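Glucose import ATP-binding protein GlcV (Sulfolobus solfataricus, PDB 1OXX) hydrolyses ATP as the energy-coupling subunit of an ABC transporter that carries glucose into the cell. Local coordinates at residues A[98-103]-A[132-137]; A[126-131]-A[149-154]; A[118-123]-A[154-159]; A[52-57]-A[86-91]; A[160-165]-A[192-197]. The protein carries 1 engineered substitution. All coordinates share one frame; numbering follows the deposited sequence. Where two conformers were deposited one is given.

Interaction 1. Residues A[98-103]-A[132-137]; sequences TAFENI and HVLNHF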
# COMPACT_ATOMS: atom_id res chain seq x y z
N THR A 98 1.41 31.82 -1.09
CA THR A 98 2.57 31.45 -0.30
C THR A 98 2.22 30.23 0.53
O THR A 98 1.06 29.80 0.60
CB THR A 98 2.96 32.57 0.66
OG1 THR A 98 1.85 32.84 1.53
CG2 THR A 98 3.26 33.86 -0.07
N ALA A 99 3.21 29.66 1.21
CA ALA A 99 2.95 28.54 2.10
C ALA A 99 1.90 28.95 3.14
O ALA A 99 0.97 28.20 3.42
CB ALA A 99 4.24 28.07 2.74
N PHE A 100 2.03 30.13 3.74
CA PHE A 100 1.06 30.61 4.71
C PHE A 100 -0.33 30.62 4.10
O PHE A 100 -1.28 30.16 4.69
CB PHE A 100 1.39 32.04 5.18
CG PHE A 100 0.40 32.59 6.18
CD1 PHE A 100 0.60 32.42 7.52
CD2 PHE A 100 -0.75 33.21 5.77
CE1 PHE A 100 -0.30 32.92 8.44
CE2 PHE A 100 -1.66 33.70 6.69
CZ PHE A 100 -1.43 33.55 8.02
N GLU A 101 -0.46 31.22 2.92
CA GLU A 101 -1.73 31.35 2.26
C GLU A 101 -2.33 29.99 1.92
O GLU A 101 -3.55 29.77 2.00
CB GLU A 101 -1.56 32.20 1.00
CG GLU A 101 -1.29 33.67 1.27
CD GLU A 101 -1.10 34.49 0.01
OE1 GLU A 101 -0.28 34.13 -0.86
OE2 GLU A 101 -1.77 35.55 -0.10
N ASN A 102 -1.47 29.04 1.55
CA ASN A 102 -1.93 27.69 1.25
C ASN A 102 -2.50 27.02 2.49
O ASN A 102 -3.52 26.35 2.43
CB ASN A 102 -0.79 26.84 0.68
CG ASN A 102 -0.76 26.84 -0.82
OD1 ASN A 102 -1.55 26.14 -1.46
ND2 ASN A 102 0.14 27.63 -1.40
N ILE A 103 -1.82 27.18 3.63
CA ILE A 103 -2.25 26.56 4.87
C ILE A 103 -3.50 27.25 5.43
O ILE A 103 -4.37 26.60 6.02
CB ILE A 103 -1.11 26.55 5.88
CG1 ILE A 103 0.08 25.74 5.33
CG2 ILE A 103 -1.58 25.97 7.22
CD1 ILE A 103 1.38 25.91 6.16
N HIS A 132 9.49 28.73 9.27
CA HIS A 132 10.50 29.63 8.72
C HIS A 132 10.43 29.82 7.21
O HIS A 132 11.16 30.64 6.66
CB HIS A 132 11.90 29.16 9.10
CG HIS A 132 12.22 27.76 8.68
ND1 HIS A 132 11.58 26.66 9.21
CD2 HIS A 132 13.13 27.28 7.80
CE1 HIS A 132 12.07 25.56 8.66
NE2 HIS A 132 13.01 25.91 7.80
N VAL A 133 9.56 29.07 6.54
CA VAL A 133 9.40 29.25 5.09
C VAL A 133 7.95 29.64 4.71
O VAL A 133 7.53 29.47 3.57
CB VAL A 133 9.85 28.00 4.31
CG1 VAL A 133 11.36 27.79 4.47
CG2 VAL A 133 9.13 26.76 4.77
N LEU A 134 7.19 30.14 5.66
CA LEU A 134 5.80 30.52 5.39
C LEU A 134 5.63 31.55 4.29
O LEU A 134 4.59 31.57 3.65
CB LEU A 134 5.09 30.98 6.67
CG LEU A 134 4.71 29.88 7.66
CD1 LEU A 134 4.30 30.42 9.03
CD2 LEU A 134 3.59 29.02 7.08
N ASN A 135 6.62 32.42 4.08
CA ASN A 135 6.49 33.42 3.03
C ASN A 135 6.88 32.95 1.65
O ASN A 135 6.69 33.66 0.67
CB ASN A 135 7.31 34.66 3.40
CG ASN A 135 6.64 35.49 4.46
OD1 ASN A 135 7.22 36.45 4.97
ND2 ASN A 135 5.41 35.13 4.80
N HIS A 136 7.40 31.73 1.53
CA HIS A 136 7.81 31.20 0.24
C HIS A 136 6.64 30.70 -0.60
O HIS A 136 5.67 30.16 -0.06
CB HIS A 136 8.75 30.01 0.42
CG HIS A 136 10.10 30.35 0.96
ND1 HIS A 136 11.23 29.64 0.65
CD2 HIS A 136 10.49 31.31 1.84
CE1 HIS A 136 12.27 30.16 1.28
NE2 HIS A 136 11.84 31.17 2.01
N PHE A 137 6.75 30.86 -1.91
CA PHE A 137 5.81 30.19 -2.81
C PHE A 137 6.26 28.74 -2.90
O PHE A 137 7.43 28.41 -2.66
CB PHE A 137 5.84 30.80 -4.22
CG PHE A 137 5.21 32.16 -4.31
CD1 PHE A 137 5.97 33.26 -4.59
CD2 PHE A 137 3.86 32.33 -4.07
CE1 PHE A 137 5.39 34.52 -4.66
CE2 PHE A 137 3.28 33.57 -4.14
CZ PHE A 137 4.04 34.67 -4.45
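Two backbone hydrogen bonds run from the first turn of helix 99-104 to the type I turn Val-133 to His-136. Ala-99 N meets His-136 O at 2.8 Å, almost head-on to that carbonyl (C=O...N 164°). Phe-100 N reaches Leu-134 O at 2.9 Å, in the carbonyl plane and on a lone pair.

Within 98-103, Thr-98 and Glu-101 form a capping box. Thr-98 OG1 accepts from Glu-101 N, and Glu-101 OE1 accepts from Thr-98 N at 2.9 Å through its anti lone pair. OG1 takes the position between backbone N and carbonyl carbon (chi1 59°), which leaves the Thr-98 methyl CG2 to approach Asn-135 O at 3.5 Å.

The apolar contacts centre on Leu-134. Its CD2 touches Ile-103 CD1 at 3.9 Å, the side chains crossing at about a right angle, while its CD1 lies at the edge of the Phe-100 ring. Val-121 of helix 114-127 packs on Phe-100 and Ile-103.

The first N-H groups of a helix have no acceptor within it. Here two of them use loop carbonyls and a third uses the cap, so the partial positive charge of this helix start is probably offset by those carbonyls, the Thr-98 hydroxyl and the nearby Glu-101 carboxylate.

Interaction 2. Residues A[126-131]-A[149-154]; sequences KILDIH and VALARA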
# COMPACT_ATOMS: atom_id res chain seq x y z
N LYS A 126 4.76 25.54 13.00
CA LYS A 126 5.85 25.27 13.95
C LYS A 126 5.97 23.78 14.24
O LYS A 126 7.07 23.23 14.28
CB LYS A 126 5.64 26.06 15.23
N ILE A 127 4.84 23.13 14.47
CA ILE A 127 4.85 21.71 14.76
C ILE A 127 5.47 20.90 13.61
O ILE A 127 6.21 19.96 13.86
CB ILE A 127 3.42 21.23 15.06
CG1 ILE A 127 2.96 21.75 16.43
CG2 ILE A 127 3.33 19.71 14.99
CD1 ILE A 127 1.44 21.63 16.66
N LEU A 128 5.21 21.30 12.36
CA LEU A 128 5.70 20.60 11.20
C LEU A 128 7.01 21.17 10.66
O LEU A 128 7.47 20.84 9.56
CB LEU A 128 4.61 20.59 10.11
CG LEU A 128 3.35 19.77 10.40
CD1 LEU A 128 2.31 19.91 9.32
CD2 LEU A 128 3.72 18.31 10.57
N ASP A 129 7.60 22.07 11.44
CA ASP A 129 8.89 22.69 11.15
C ASP A 129 9.00 23.33 9.77
O ASP A 129 10.00 23.17 9.06
CB ASP A 129 10.03 21.69 11.35
CG ASP A 129 11.40 22.35 11.43
OD1 ASP A 129 11.50 23.50 11.90
OD2 ASP A 129 12.44 21.76 11.04
N ILE A 130 7.97 24.10 9.43
CA ILE A 130 7.98 24.92 8.21
C ILE A 130 7.62 26.36 8.49
O ILE A 130 7.31 27.13 7.58
CB ILE A 130 7.05 24.37 7.10
CG1 ILE A 130 5.69 23.98 7.68
CG2 ILE A 130 7.74 23.20 6.40
CD1 ILE A 130 4.62 23.67 6.67
N HIS A 131 7.66 26.73 9.77
CA HIS A 131 7.32 28.09 10.16
C HIS A 131 8.24 29.12 9.48
O HIS A 131 7.81 30.22 9.13
CB HIS A 131 7.41 28.21 11.69
CG HIS A 131 6.95 29.51 12.23
ND1 HIS A 131 7.80 30.57 12.42
CD2 HIS A 131 5.72 29.95 12.60
CE1 HIS A 131 7.13 31.60 12.90
NE2 HIS A 131 5.86 31.25 13.03
N VAL A 149 3.98 21.37 3.93
CA VAL A 149 2.94 22.37 3.75
C VAL A 149 1.62 21.69 3.40
O VAL A 149 0.57 22.08 3.90
CB VAL A 149 3.33 23.37 2.66
CG1 VAL A 149 2.18 24.30 2.35
CG2 VAL A 149 4.54 24.14 3.12
N ALA A 150 1.66 20.67 2.56
CA ALA A 150 0.46 19.93 2.20
C ALA A 150 -0.15 19.24 3.42
O ALA A 150 -1.38 19.22 3.60
CB ALA A 150 0.76 18.90 1.11
N LEU A 151 0.70 18.68 4.28
CA LEU A 151 0.20 18.07 5.50
C LEU A 151 -0.37 19.13 6.45
O LEU A 151 -1.42 18.92 7.04
CB LEU A 151 1.32 17.30 6.18
CG LEU A 151 0.97 16.41 7.36
CD1 LEU A 151 -0.12 15.43 7.02
CD2 LEU A 151 2.24 15.71 7.82
N ALA A 152 0.26 20.29 6.56
CA ALA A 152 -0.25 21.36 7.40
C ALA A 152 -1.62 21.80 6.91
O ALA A 152 -2.53 22.07 7.72
CB ALA A 152 0.72 22.53 7.37
N ARG A 153 -1.77 21.95 5.61
CA ARG A 153 -3.07 22.30 5.03
C ARG A 153 -4.15 21.29 5.43
O ARG A 153 -5.27 21.65 5.77
CB ARG A 153 -2.96 22.39 3.51
CG ARG A 153 -4.23 22.77 2.85
CD ARG A 153 -4.13 22.89 1.35
NE ARG A 153 -3.67 21.66 0.73
CZ ARG A 153 -3.38 21.54 -0.55
NH1 ARG A 153 -3.47 22.59 -1.35
NH2 ARG A 153 -2.95 20.38 -1.02
N ALA A 154 -3.80 20.01 5.39
CA ALA A 154 -4.72 18.94 5.77
C ALA A 154 -5.09 18.94 7.24
O ALA A 154 -6.17 18.46 7.60
CB ALA A 154 -4.14 17.61 5.43
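Leu-128 and Ile-130 come off a Schellman motif that ends helix 114-127, and both press their methyl ends onto helix 143-155 in what the family fold identifies as the helical subdomain of the ABC-ATPase. Asp-129, with positive phi, is the C-prime residue between them. The motif is closed by Asp-129 N to Lys-126 O at 3.1 Å and by Ile-130 N to Ala-125 O. Reversing the chain in this way turns the residues before and after Asp-129 toward the same helix.

Leu-128, with the most surface buried here, divides its work between its branches. CD1 settles on the helix backbone, 3.5 Å from Ala-152 N, and CD2 meets Leu-151 CD2 at 4.1 Å with the two side chains crossing near a right angle. Beyond the pair, Leu-182 of helix 176-190 packs on both leucines.

Ile-130 places CG1 between its backbone N and carbonyl carbon (chi1 45°), and the extended second torsion carries CD1 forward to Val-149 CG2, 3.6 Å away. Ile-103 of helix 99-104 also packs on Ile-130 and Val-149.

The side-chain contacts across the pair are all apolar and buried. The methyl of Ala-152 is touched by both branched residues: its CB is 3.6 Å from Leu-128 CD1 and 4.1 Å from Ile-130 CD1.

Interaction 3. Residues A[118-123]-A[154-159]; sequences RKRVEE and ALVKDP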
# COMPACT_ATOMS: atom_id res chain seq x y z
N ARG A 118 -4.07 33.44 11.84
CA ARG A 118 -2.61 33.54 11.87
C ARG A 118 -2.03 32.65 12.94
O ARG A 118 -1.09 31.90 12.70
CB ARG A 118 -2.18 34.98 12.10
CG ARG A 118 -0.66 35.12 12.08
CD ARG A 118 -0.15 36.45 12.56
NE ARG A 118 -0.57 36.72 13.93
CZ ARG A 118 -0.09 36.10 15.00
NH1 ARG A 118 0.86 35.18 14.87
NH2 ARG A 118 -0.55 36.40 16.21
N LYS A 119 -2.66 32.68 14.11
CA LYS A 119 -2.17 31.89 15.22
C LYS A 119 -2.25 30.39 14.91
O LYS A 119 -1.33 29.63 15.19
CB LYS A 119 -2.92 32.26 16.50
CG LYS A 119 -2.54 33.65 17.00
CD LYS A 119 -3.29 34.05 18.27
CE LYS A 119 -2.99 35.50 18.66
NZ LYS A 119 -3.73 35.88 19.89
N ARG A 120 -3.33 29.98 14.27
CA ARG A 120 -3.51 28.57 13.96
C ARG A 120 -2.51 28.10 12.90
O ARG A 120 -1.88 27.04 13.03
CB ARG A 120 -4.93 28.28 13.50
CG ARG A 120 -5.18 26.83 13.13
CD ARG A 120 -4.89 25.86 14.26
NE ARG A 120 -5.12 24.49 13.83
CZ ARG A 120 -4.63 23.41 14.44
NH1 ARG A 120 -3.88 23.52 15.53
NH2 ARG A 120 -4.90 22.20 13.95
N VAL A 121 -2.38 28.87 11.84
CA VAL A 121 -1.44 28.53 10.80
C VAL A 121 -0.02 28.47 11.36
O VAL A 121 0.73 27.54 11.08
CB VAL A 121 -1.50 29.54 9.64
CG1 VAL A 121 -0.35 29.32 8.64
CG2 VAL A 121 -2.87 29.45 8.96
N GLU A 122 0.36 29.47 12.15
CA GLU A 122 1.71 29.48 12.72
C GLU A 122 1.96 28.30 13.65
O GLU A 122 3.06 27.75 13.67
CB GLU A 122 2.02 30.80 13.41
CG GLU A 122 2.26 31.90 12.40
CD GLU A 122 2.87 33.14 13.02
OE1 GLU A 122 2.46 34.25 12.62
OE2 GLU A 122 3.78 33.00 13.88
N GLU A 123 0.93 27.92 14.42
CA GLU A 123 1.05 26.83 15.37
C GLU A 123 1.32 25.52 14.62
O GLU A 123 2.24 24.74 14.96
CB GLU A 123 -0.24 26.75 16.20
CG GLU A 123 -0.44 25.51 17.05
CD GLU A 123 -1.78 25.55 17.77
OE1 GLU A 123 -2.82 25.77 17.11
OE2 GLU A 123 -1.79 25.37 19.01
N ALA A 154 -3.80 20.01 5.39
CA ALA A 154 -4.72 18.94 5.77
C ALA A 154 -5.09 18.94 7.24
O ALA A 154 -6.17 18.46 7.60
CB ALA A 154 -4.14 17.61 5.43
N LEU A 155 -4.22 19.47 8.10
CA LEU A 155 -4.38 19.41 9.56
C LEU A 155 -4.90 20.69 10.20
O LEU A 155 -5.21 20.73 11.39
CB LEU A 155 -3.03 19.07 10.19
CG LEU A 155 -2.46 17.72 9.79
CD1 LEU A 155 -1.07 17.57 10.39
CD2 LEU A 155 -3.35 16.60 10.25
N VAL A 156 -4.99 21.73 9.40
CA VAL A 156 -5.27 23.06 9.94
C VAL A 156 -6.62 23.22 10.64
O VAL A 156 -6.76 24.04 11.54
CB VAL A 156 -5.04 24.16 8.87
CG1 VAL A 156 -6.19 24.27 7.92
CG2 VAL A 156 -4.76 25.47 9.55
N LYS A 157 -7.61 22.44 10.22
CA LYS A 157 -8.95 22.46 10.85
C LYS A 157 -9.16 21.37 11.91
O LYS A 157 -10.29 21.05 12.27
CB LYS A 157 -10.06 22.31 9.81
CG LYS A 157 -10.19 23.46 8.80
CD LYS A 157 -11.46 23.32 7.96
CE LYS A 157 -11.39 22.14 7.01
NZ LYS A 157 -12.64 22.01 6.19
N ASP A 158 -8.08 20.79 12.40
CA ASP A 158 -8.17 19.69 13.36
C ASP A 158 -9.19 18.60 13.00
O ASP A 158 -10.27 18.45 13.56
CB ASP A 158 -8.46 20.17 14.78
CG ASP A 158 -7.89 19.22 15.82
OD1 ASP A 158 -6.66 18.94 15.75
OD2 ASP A 158 -8.58 18.69 16.72
N PRO A 159 -8.79 17.79 12.07
CA PRO A 159 -9.63 16.70 11.61
C PRO A 159 -9.65 15.50 12.55
O PRO A 159 -8.82 15.37 13.44
CB PRO A 159 -8.93 16.26 10.32
CG PRO A 159 -7.55 16.70 10.42
CD PRO A 159 -7.47 17.81 11.42
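In the helical subdomain of the ABC-ATPase, Arg-120 of helix 114-127 reaches into the type I turn Leu-155 to Asp-158, where helix 143-155 gives way to the link to strand 161-165. The arginine leaves its helix with CG anti to the backbone N (chi1 179°), which sets CG 3.9 Å from Val-156 CG2, and the bend at its second torsion then swings the guanidinium toward the turn.

The guanidinium spends its edge on two carbonyls. NE donates to Val-156 O at 2.9 Å along a practically straight N-H...O line (179°), the oxygen lying in the guanidinium plane although the donor stands above the carbonyl plane. NH2 makes a weak, bent bond to Leu-155 O at 3.0 Å, an oxygen that also accepts from Asp-158 N inside the turn. On the remaining nitrogen, NH1 forms a salt bridge with Glu-123 OE1 at 2.9 Å, reached from above the carboxylate plane. Asp-158 OD1 is 4.1 Å from Arg-120 NH2 and lies well out of the guanidinium plane, so it contributes charge alone.

Val-121 CG2 adds a looser contact with Val-156 CG2 at 4.4 Å, and Ile-103 packs on both valines. A methionine in place of Arg-120 would probably leave Val-156 O without this donor and Glu-123 without its charged mate.

A cation set against carbonyls at the C-terminal end of a helix is likely to be favoured by the helix dipole, and the two acidic neighbours should reinforce that preference.

Interaction 4. Residues A[52-57]-A[86-91]; sequences AGLDVP and MVFQTW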
# COMPACT_ATOMS: atom_id res chain seq x y z
N ALA A 52 -13.92 10.48 1.33
CA ALA A 52 -13.75 11.93 1.47
C ALA A 52 -15.05 12.69 1.26
O ALA A 52 -15.25 13.77 1.81
CB ALA A 52 -12.71 12.44 0.50
N GLY A 53 -15.95 12.13 0.47
CA GLY A 53 -17.20 12.80 0.16
C GLY A 53 -17.12 13.53 -1.18
O GLY A 53 -18.02 14.30 -1.53
N LEU A 54 -16.06 13.27 -1.94
CA LEU A 54 -15.89 13.84 -3.28
C LEU A 54 -16.67 13.03 -4.31
O LEU A 54 -16.88 13.45 -5.46
CB LEU A 54 -14.41 13.92 -3.65
CG LEU A 54 -13.60 14.86 -2.75
CD1 LEU A 54 -12.12 14.69 -2.98
CD2 LEU A 54 -14.03 16.31 -3.00
N ASP A 55 -17.08 11.84 -3.90
CA ASP A 55 -17.93 10.98 -4.69
C ASP A 55 -18.84 10.23 -3.72
O ASP A 55 -18.69 10.37 -2.50
CB ASP A 55 -17.11 10.01 -5.54
CG ASP A 55 -17.88 9.46 -6.73
OD1 ASP A 55 -19.12 9.66 -6.82
OD2 ASP A 55 -17.31 8.80 -7.62
N VAL A 56 -19.79 9.47 -4.25
CA VAL A 56 -20.73 8.72 -3.43
C VAL A 56 -20.89 7.29 -3.91
O VAL A 56 -20.66 7.01 -5.08
CB VAL A 56 -22.12 9.39 -3.44
CG1 VAL A 56 -22.06 10.77 -2.80
CG2 VAL A 56 -22.66 9.48 -4.85
N PRO A 57 -21.28 6.40 -3.01
CA PRO A 57 -21.59 5.03 -3.42
C PRO A 57 -22.75 5.05 -4.40
O PRO A 57 -23.68 5.86 -4.26
CB PRO A 57 -22.03 4.34 -2.13
CG PRO A 57 -21.52 5.21 -1.02
CD PRO A 57 -21.47 6.59 -1.57
N MET A 86 -7.04 15.88 3.92
CA MET A 86 -6.66 15.12 2.73
C MET A 86 -5.25 15.45 2.27
O MET A 86 -4.91 16.63 2.10
CB MET A 86 -7.63 15.44 1.59
CG MET A 86 -9.04 14.92 1.81
SD MET A 86 -10.23 15.53 0.59
CE MET A 86 -10.39 17.22 1.12
N VAL A 87 -4.44 14.42 2.05
CA VAL A 87 -3.11 14.55 1.45
C VAL A 87 -3.18 13.65 0.25
O VAL A 87 -3.03 12.44 0.37
CB VAL A 87 -2.00 14.07 2.36
CG1 VAL A 87 -0.68 14.20 1.64
CG2 VAL A 87 -2.00 14.86 3.65
N PHE A 88 -3.44 14.24 -0.90
CA PHE A 88 -3.67 13.49 -2.13
C PHE A 88 -2.65 13.94 -3.14
O PHE A 88 -2.49 15.13 -3.37
CB PHE A 88 -5.06 13.77 -2.70
CG PHE A 88 -6.22 13.22 -1.91
CD1 PHE A 88 -6.05 12.38 -0.83
CD2 PHE A 88 -7.52 13.55 -2.28
CE1 PHE A 88 -7.13 11.88 -0.14
CE2 PHE A 88 -8.60 13.06 -1.59
CZ PHE A 88 -8.41 12.22 -0.53
N GLN A 89 -2.01 12.99 -3.80
CA GLN A 89 -1.02 13.33 -4.81
C GLN A 89 -1.61 14.29 -5.84
O GLN A 89 -0.93 15.20 -6.32
CB GLN A 89 -0.48 12.07 -5.49
CG GLN A 89 0.62 12.37 -6.51
CD GLN A 89 1.33 11.13 -7.02
OE1 GLN A 89 2.56 11.09 -7.07
NE2 GLN A 89 0.55 10.12 -7.42
N THR A 90 -2.90 14.12 -6.14
CA THR A 90 -3.59 14.94 -7.13
C THR A 90 -4.11 16.28 -6.60
O THR A 90 -4.67 17.06 -7.38
CB THR A 90 -4.79 14.16 -7.70
OG1 THR A 90 -5.62 13.70 -6.64
CG2 THR A 90 -4.32 12.88 -8.39
N TRP A 91 -3.95 16.53 -5.31
CA TRP A 91 -4.35 17.82 -4.74
C TRP A 91 -3.09 18.63 -4.45
O TRP A 91 -2.52 18.56 -3.36
CB TRP A 91 -5.15 17.66 -3.44
CG TRP A 91 -5.69 18.96 -2.92
CD1 TRP A 91 -5.94 20.09 -3.65
CD2 TRP A 91 -6.07 19.26 -1.57
NE1 TRP A 91 -6.46 21.07 -2.84
CE2 TRP A 91 -6.54 20.59 -1.56
CE3 TRP A 91 -6.05 18.54 -0.37
CZ2 TRP A 91 -6.99 21.21 -0.39
CZ3 TRP A 91 -6.50 19.15 0.78
CH2 TRP A 91 -6.97 20.48 0.77
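Met-86 and Phe-88, on strand 84-88, meet Ala-52, the last residue of helix 41-52, and Leu-54 just after it; this is the helix leading out of the P-loop. Met-86 comes first along the strand. Its CG lies anti to the carbonyl carbon (chi1 -68°) and the next torsion is extended, which carries SD out to Ala-52 CB at 4.0 Å and Leu-54 CD1 at 4.1 Å.

Val-87 faces the other way, onto Leu-151 and Ala-154 of helix 143-155, while its backbone pairs with Leu-163 and Asp-165 of strand 161-165.

Phe-88 returns to the first side. Ala-52 CB and Leu-54 CD1 both approach the edge of its ring, near the ring plane: Leu-54 CD1 is 4.1 Å from CE2 and Ala-52 CB is 4.4 Å from CZ. One face of the ring is taken by Met-86 CB, 3.9 Å above its centre.

After the strand, Gln-89 is inferred to bind ATP, consistent with the Q-loop glutamine of ABC-ATPases. A type I turn from Phe-88, closed by Trp-91 N to Phe-88 O at 2.8 Å, leads to Trp-91, which makes a cation-pi contact with Arg-153.

The cross-contacts are methyl, sulfur and ring-edge approaches. They imply dispersion and fit without directional bonding, and Leu-163 of the next strand also packs on Ala-52 and Phe-88.

Interaction 5. Residues A[160-165]-A[192-197]; sequences SLLLLD and VTLLVV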
# COMPACT_ATOMS: atom_id res chain seq x y z
N SER A 160 -10.63 14.64 12.32
CA SER A 160 -10.76 13.37 13.02
C SER A 160 -10.24 12.21 12.18
O SER A 160 -9.95 11.16 12.71
CB SER A 160 -12.23 13.10 13.34
OG SER A 160 -12.73 14.02 14.30
N LEU A 161 -10.11 12.45 10.88
CA LEU A 161 -9.72 11.45 9.90
C LEU A 161 -8.72 12.06 8.93
O LEU A 161 -8.95 13.13 8.39
CB LEU A 161 -10.96 10.99 9.13
CG LEU A 161 -10.77 10.05 7.94
CD1 LEU A 161 -10.12 8.73 8.39
CD2 LEU A 161 -12.12 9.80 7.25
N LEU A 162 -7.60 11.38 8.75
CA LEU A 162 -6.59 11.80 7.80
C LEU A 162 -6.59 10.79 6.65
O LEU A 162 -6.42 9.61 6.89
CB LEU A 162 -5.23 11.84 8.46
CG LEU A 162 -4.06 12.32 7.58
CD1 LEU A 162 -4.31 13.74 7.07
CD2 LEU A 162 -2.75 12.25 8.38
N LEU A 163 -6.79 11.28 5.44
CA LEU A 163 -6.87 10.45 4.24
C LEU A 163 -5.65 10.72 3.36
O LEU A 163 -5.40 11.86 3.00
CB LEU A 163 -8.12 10.80 3.44
CG LEU A 163 -9.45 10.68 4.15
CD1 LEU A 163 -10.65 11.08 3.26
CD2 LEU A 163 -9.64 9.25 4.63
N LEU A 164 -4.94 9.67 3.01
CA LEU A 164 -3.71 9.76 2.21
C LEU A 164 -3.86 8.89 0.97
O LEU A 164 -4.15 7.70 1.06
CB LEU A 164 -2.52 9.27 3.02
CG LEU A 164 -2.27 9.91 4.38
CD1 LEU A 164 -1.16 9.17 5.13
CD2 LEU A 164 -1.95 11.40 4.26
N ASP A 165 -3.69 9.50 -0.19
CA ASP A 165 -3.76 8.80 -1.46
C ASP A 165 -2.42 9.04 -2.16
O ASP A 165 -2.15 10.15 -2.62
CB ASP A 165 -4.91 9.34 -2.31
CG ASP A 165 -5.12 8.55 -3.59
OD1 ASP A 165 -4.19 7.84 -4.04
OD2 ASP A 165 -6.21 8.59 -4.21
N VAL A 192 -5.86 10.59 15.27
CA VAL A 192 -6.85 10.55 14.19
C VAL A 192 -6.93 9.15 13.59
O VAL A 192 -5.96 8.41 13.54
CB VAL A 192 -6.49 11.51 13.03
CG1 VAL A 192 -6.63 12.97 13.46
CG2 VAL A 192 -5.12 11.24 12.51
N THR A 193 -8.11 8.79 13.11
CA THR A 193 -8.25 7.63 12.27
C THR A 193 -7.47 7.97 11.00
O THR A 193 -7.45 9.12 10.55
CB THR A 193 -9.72 7.39 11.98
OG1 THR A 193 -10.42 7.17 13.22
CG2 THR A 193 -9.94 6.11 11.13
N LEU A 194 -6.86 6.96 10.39
CA LEU A 194 -6.04 7.21 9.23
C LEU A 194 -6.33 6.16 8.18
O LEU A 194 -6.38 4.97 8.49
CB LEU A 194 -4.57 7.17 9.61
CG LEU A 194 -3.60 7.42 8.47
CD1 LEU A 194 -2.27 7.93 8.96
CD2 LEU A 194 -3.42 6.16 7.65
N LEU A 195 -6.50 6.58 6.93
CA LEU A 195 -6.70 5.66 5.83
C LEU A 195 -5.68 6.05 4.76
O LEU A 195 -5.64 7.20 4.31
CB LEU A 195 -8.11 5.76 5.24
CG LEU A 195 -8.41 4.93 3.98
CD1 LEU A 195 -8.33 3.45 4.26
CD2 LEU A 195 -9.78 5.29 3.41
N VAL A 196 -4.89 5.07 4.34
CA VAL A 196 -3.89 5.30 3.31
C VAL A 196 -4.12 4.31 2.19
O VAL A 196 -4.33 3.12 2.44
CB VAL A 196 -2.46 5.18 3.85
CG1 VAL A 196 -2.24 3.83 4.47
CG2 VAL A 196 -1.41 5.43 2.74
N VAL A 197 -4.13 4.81 0.96
CA VAL A 197 -4.22 3.93 -0.20
C VAL A 197 -2.96 4.15 -1.02
O VAL A 197 -2.49 5.28 -1.18
CB VAL A 197 -5.49 4.12 -1.05
CG1 VAL A 197 -6.73 4.11 -0.17
CG2 VAL A 197 -5.41 5.40 -1.85
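Asp-165 turns CG anti to its backbone N (chi1 -174°) and Val-197 has CG1 anti to its carbonyl carbon, which leaves CG2 between N and carbonyl carbon, 3.5 Å from Asp-165 OD1. At the other end Leu-161, with CG likewise anti to N, bends at its second torsion, and CD1 comes back over the neighbouring strand to 3.8 Å from Thr-193 CG2. Between them Leu-163 CD2 lies 3.9 Å from Leu-195 CB. The bridge register puts Leu-161, Leu-163 and Asp-165 on one sheet face beside Thr-193, Leu-195 and Val-197. Helix 41-52 packs on it.

The backbones run parallel, 10° apart, in one unbroken register. Thr-193 N starts the ladder at Ser-160 O with the most bent bond, N-H...O 140°. Leu-162 N to Thr-193 O at 2.9 Å, Leu-195 N to Leu-162 O, Leu-164 N to Leu-195 O and Val-197 N to Leu-164 O at 2.9 Å follow.

These strands are the two arms of a beta-alpha-beta crossover through helix 176-190, in the core sheet of a P-loop ATPase. Val-183 of that helix packs on Leu-164 and Leu-194 on the opposite face. On the same side Leu-164 CB meets Val-196 CG2 at 4.0 Å, and Leu-162 CB meets Val-192 CG2, just before the strand, at 4.1 Å.

By sequence and position Asp-165 matches the Walker B aspartate, and its OD2 is hydrogen-bonded to Thr-45 OG1 of the inferred ATP site. A valine in place of Asp-165 would probably leave the Thr-45 hydroxyl without this partner and freer to turn. The residue next along the chain, Glu-166, is itself inferred to bind ATP.

How the interactions relate
From the N terminus, interaction 4 is the first to close, returning strand 84-88 to the end of helix 41-52 over an excursion rich in strand. Interaction 1 then opens at 98-103. Before its partner 132-137 arrives, 118-123 and 126-131 open interactions 3 and 2, so interaction 1 crosses both. Interaction 2 closes at 149-154 and lies within the wider span of interaction 3, with which it shares Ala-154. These three join helices 99-104, 114-127 and 143-155. Interaction 5 follows in series, closing the crossover from strand 161-165 to 193-198. Interactions 4 and 5 reach the same sheet, where strands 84-88 and 161-165 are neighbours, while Arg-153 NH2 to Trp-91 O connects interaction 2 with interaction 4.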